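Local structure of alpha-14 giardin (Giardia lamblia, 3CHJ) at residues A[55-58]-A[59-63]; A[109-112]-A[113-117]. The protein binds calcium and probably, in a calcium-dependent way, phospholipids such as phosphatidylserine, and may link the membrane to the underlying axoneme as an annexin of the parasite's cytoskeleton. All coordinates share one frame; numbering follows the deposited sequence.

Contact 1. Residues A[55-58]-A[59-63]; sequences TGTF and LDAFL
The first turn of helix 59-64 begins at its N-cap residue, Phe58, whose carbonyl is taken up by Phe62. Phe62 N donates to Phe58 O over 3.1 Å with an N-H...O angle of 159°, the i to i+4 bond that starts the helix. The side chain of Phe58 has no polar atom with which to cap the turn; its CB lies 3.4 Å from Asp60 OD1, a van der Waals approach, while the ring, with CG anti to the carbonyl carbon (chi1 -77°), leads off toward Gln52 on helix 41-55. Asp60 turns its carboxylate back along the turn, chi1 of 63° placing CG between N and C, and OD1 receives a weak bond from Ala61 N at 2.9 Å. Thr57 lays its methyl against the turn: CG2 is 4.1 Å from Ala61 CB, where a small side chain lets the loop come close. Just before, Thr57 N donates to Thr55 OG1 over 3.1 Å, closing an ST turn as helix 41-55 ends, and Gly56 takes up positive phi easily. An acidic residue suits this first turn, because its negative charge probably interacts favourably with the positive end of the helix dipole.

Contact 2. Residues A[109-112]-A[113-117]; sequences LTIE and THEVR
Ile111 reaches over the start of helix 113-127 with its CG1 branch, held between the backbone N and the carbonyl carbon (chi1 60°). From there CG1 meets Val116 CG2 at 3.8 Å, the two branched side chains crossing at about a right angle, and Ile111 CB lies 4.1 Å from Glu115 CB. Two apolar side chains suit this buried corner, where Ile111 also rests on Leu86 of helix 82-94. Glu112 follows at the N-cap position, in the loop that joins helices 101-108 and 113-127 of an annexin repeat, a bundle of short helices. Its backbone oxygen serves two donors of the first turn: Val116 N binds Glu112 O at 3.0 Å with an N-H...O angle of 152°, and Glu115 N makes a weaker, more bent bond to Glu112 O at 2.9 Å. The side chain of Glu112 bends at chi2, and its methylenes run beside the imidazole, CB lying 3.6 Å from His114 CD2. The carboxylate and ring planes are only 18° apart, yet Glu112 OE1 and His114 NE2 remain 5.6 Å from each other; the acid is engaged instead in a salt bridge through OE1 with Arg198 NH1, a partner distant in sequence.

Both contacts are places where a loop passes into the first turn of a helix, and they come in series along the chain: residues 55-63 lead into helix 59-64, and residues 109-117 into helix 113-127. Between them run helices 69-78, 82-94 and 101-108. The centres of the two contacts are about 32 Å apart and their nearest atoms about 20 Å, so they do not touch. Contact 1 sits at the surface, about 27 Å from the centre of the chain, beside helices 12-24, 41-55 and 69-78. Contact 2, about 11 Å from that centre, is partly buried and reaches helices 82-94 and 227-241. The same kind of helix start thus occurs both at the periphery and nearer the middle of this all-helical annexin.

Contact 1. Residues A[55-58]-A[59-63]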
# COMPACT_ATOMS: atom_id res chain seq x y z
N THR A 55 4.40 -31.75 -5.49
CA THR A 55 4.78 -32.22 -4.15
C THR A 55 3.64 -32.93 -3.41
O THR A 55 3.89 -33.63 -2.42
CB THR A 55 5.28 -31.05 -3.25
OG1 THR A 55 4.17 -30.19 -2.94
CG2 THR A 55 6.40 -30.25 -3.93
N GLY A 56 2.41 -32.73 -3.86
CA GLY A 56 1.24 -33.30 -3.17
C GLY A 56 0.88 -32.54 -1.90
O GLY A 56 -0.05 -32.92 -1.19
N THR A 57 1.62 -31.47 -1.62
CA THR A 57 1.39 -30.63 -0.45
C THR A 57 1.14 -29.21 -0.92
O THR A 57 1.81 -28.72 -1.83
CB THR A 57 2.62 -30.62 0.50
OG1 THR A 57 2.94 -31.97 0.88
CG2 THR A 57 2.35 -29.81 1.76
N PHE A 58 0.17 -28.55 -0.29
CA PHE A 58 -0.10 -27.16 -0.57
C PHE A 58 1.03 -26.28 -0.05
O PHE A 58 1.63 -26.56 0.99
CB PHE A 58 -1.45 -26.73 -0.01
CG PHE A 58 -2.61 -27.19 -0.85
CD1 PHE A 58 -3.03 -26.44 -1.95
CD2 PHE A 58 -3.26 -28.38 -0.56
CE1 PHE A 58 -4.11 -26.88 -2.74
CE2 PHE A 58 -4.33 -28.83 -1.34
CZ PHE A 58 -4.75 -28.07 -2.44
N LEU A 59 1.33 -25.22 -0.80
CA LEU A 59 2.46 -24.37 -0.46
C LEU A 59 2.35 -23.81 0.95
O LEU A 59 3.33 -23.81 1.70
CB LEU A 59 2.62 -23.23 -1.48
CG LEU A 59 3.83 -22.32 -1.25
CD1 LEU A 59 5.14 -23.08 -1.28
CD2 LEU A 59 3.83 -21.19 -2.27
N ASP A 60 1.16 -23.34 1.33
CA ASP A 60 0.99 -22.74 2.65
C ASP A 60 1.29 -23.74 3.78
O ASP A 60 1.97 -23.40 4.75
CB ASP A 60 -0.35 -22.02 2.81
CG ASP A 60 -1.57 -22.94 2.70
OD1 ASP A 60 -1.47 -24.08 2.18
OD2 ASP A 60 -2.65 -22.49 3.14
N ALA A 61 0.83 -24.98 3.61
CA ALA A 61 1.09 -26.03 4.61
C ALA A 61 2.58 -26.33 4.74
O ALA A 61 3.08 -26.57 5.85
CB ALA A 61 0.33 -27.30 4.26
N PHE A 62 3.29 -26.33 3.61
CA PHE A 62 4.74 -26.56 3.58
C PHE A 62 5.51 -25.42 4.24
O PHE A 62 6.43 -25.66 5.04
CB PHE A 62 5.20 -26.74 2.15
CG PHE A 62 6.67 -26.98 2.01
CD1 PHE A 62 7.24 -28.17 2.44
CD2 PHE A 62 7.48 -26.03 1.39
CE1 PHE A 62 8.62 -28.40 2.28
CE2 PHE A 62 8.84 -26.24 1.23
CZ PHE A 62 9.42 -27.43 1.68
N LEU A 63 5.16 -24.19 3.89
CA LEU A 63 5.80 -23.04 4.50
C LEU A 63 5.62 -23.01 6.01
O LEU A 63 6.55 -22.67 6.73
CB LEU A 63 5.28 -21.73 3.89
CG LEU A 63 5.56 -21.52 2.40
CD1 LEU A 63 4.98 -20.18 1.98
CD2 LEU A 63 7.05 -21.61 2.08

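Contact 2. Residues A[109-112]-A[113-117]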
# COMPACT_ATOMS: atom_id res chain seq x y z
N LEU A 109 -6.07 3.76 -0.58
CA LEU A 109 -5.50 5.08 -0.89
C LEU A 109 -4.20 5.01 -1.67
O LEU A 109 -3.61 6.05 -1.99
CB LEU A 109 -5.34 5.95 0.36
CG LEU A 109 -6.64 6.22 1.11
CD1 LEU A 109 -6.35 7.14 2.29
CD2 LEU A 109 -7.67 6.83 0.15
N THR A 110 -3.74 3.80 -1.98
CA THR A 110 -2.42 3.68 -2.64
C THR A 110 -2.49 2.85 -3.91
O THR A 110 -1.46 2.31 -4.36
CB THR A 110 -1.35 3.11 -1.73
OG1 THR A 110 -1.67 1.74 -1.42
CG2 THR A 110 -1.19 3.93 -0.45
N ILE A 111 -3.67 2.75 -4.48
CA ILE A 111 -3.86 2.10 -5.77
C ILE A 111 -4.50 3.02 -6.81
O ILE A 111 -5.26 3.94 -6.48
CB ILE A 111 -4.64 0.78 -5.65
CG1 ILE A 111 -6.03 1.02 -5.04
CG2 ILE A 111 -3.80 -0.19 -4.83
CD1 ILE A 111 -6.88 -0.22 -4.87
N GLU A 112 -4.17 2.77 -8.07
CA GLU A 112 -4.65 3.63 -9.15
C GLU A 112 -6.17 3.48 -9.35
O GLU A 112 -6.75 2.45 -8.97
CB GLU A 112 -3.90 3.31 -10.44
CG GLU A 112 -2.36 3.36 -10.32
CD GLU A 112 -1.82 4.76 -10.04
OE1 GLU A 112 -2.50 5.75 -10.38
OE2 GLU A 112 -0.71 4.87 -9.48
N THR A 113 -6.81 4.50 -9.94
CA THR A 113 -8.26 4.45 -10.13
C THR A 113 -8.67 3.24 -10.97
O THR A 113 -9.68 2.59 -10.67
CB THR A 113 -8.85 5.74 -10.79
OG1 THR A 113 -7.96 6.84 -10.59
CG2 THR A 113 -10.21 6.06 -10.18
N HIS A 114 -7.89 2.94 -12.02
CA HIS A 114 -8.16 1.75 -12.83
C HIS A 114 -8.12 0.45 -12.01
O HIS A 114 -8.90 -0.48 -12.27
CB HIS A 114 -7.26 1.67 -14.09
CG HIS A 114 -5.83 1.31 -13.80
ND1 HIS A 114 -5.40 0.00 -13.67
CD2 HIS A 114 -4.72 2.08 -13.67
CE1 HIS A 114 -4.10 -0.01 -13.44
NE2 HIS A 114 -3.66 1.23 -13.44
N GLU A 115 -7.24 0.41 -11.02
CA GLU A 115 -7.08 -0.75 -10.15
C GLU A 115 -8.26 -0.85 -9.18
O GLU A 115 -8.68 -1.94 -8.85
CB GLU A 115 -5.77 -0.69 -9.36
CG GLU A 115 -5.39 -2.02 -8.67
CD GLU A 115 -4.88 -3.10 -9.64
OE1 GLU A 115 -4.24 -2.75 -10.65
OE2 GLU A 115 -5.10 -4.30 -9.37
N VAL A 116 -8.78 0.29 -8.73
CA VAL A 116 -9.99 0.25 -7.89
C VAL A 116 -11.14 -0.35 -8.69
O VAL A 116 -11.90 -1.19 -8.20
CB VAL A 116 -10.40 1.65 -7.36
CG1 VAL A 116 -11.65 1.53 -6.49
CG2 VAL A 116 -9.27 2.25 -6.54
N ARG A 117 -11.26 0.08 -9.94
CA ARG A 117 -12.33 -0.42 -10.82
C ARG A 117 -12.22 -1.94 -10.97
O ARG A 117 -13.21 -2.67 -10.84
CB ARG A 117 -12.22 0.26 -12.18
CG ARG A 117 -13.55 0.66 -12.82
CD ARG A 117 -13.33 1.50 -14.08
NE ARG A 117 -12.18 2.39 -13.94
CZ ARG A 117 -11.51 2.95 -14.94
NH1 ARG A 117 -11.86 2.72 -16.21
NH2 ARG A 117 -10.48 3.74 -14.68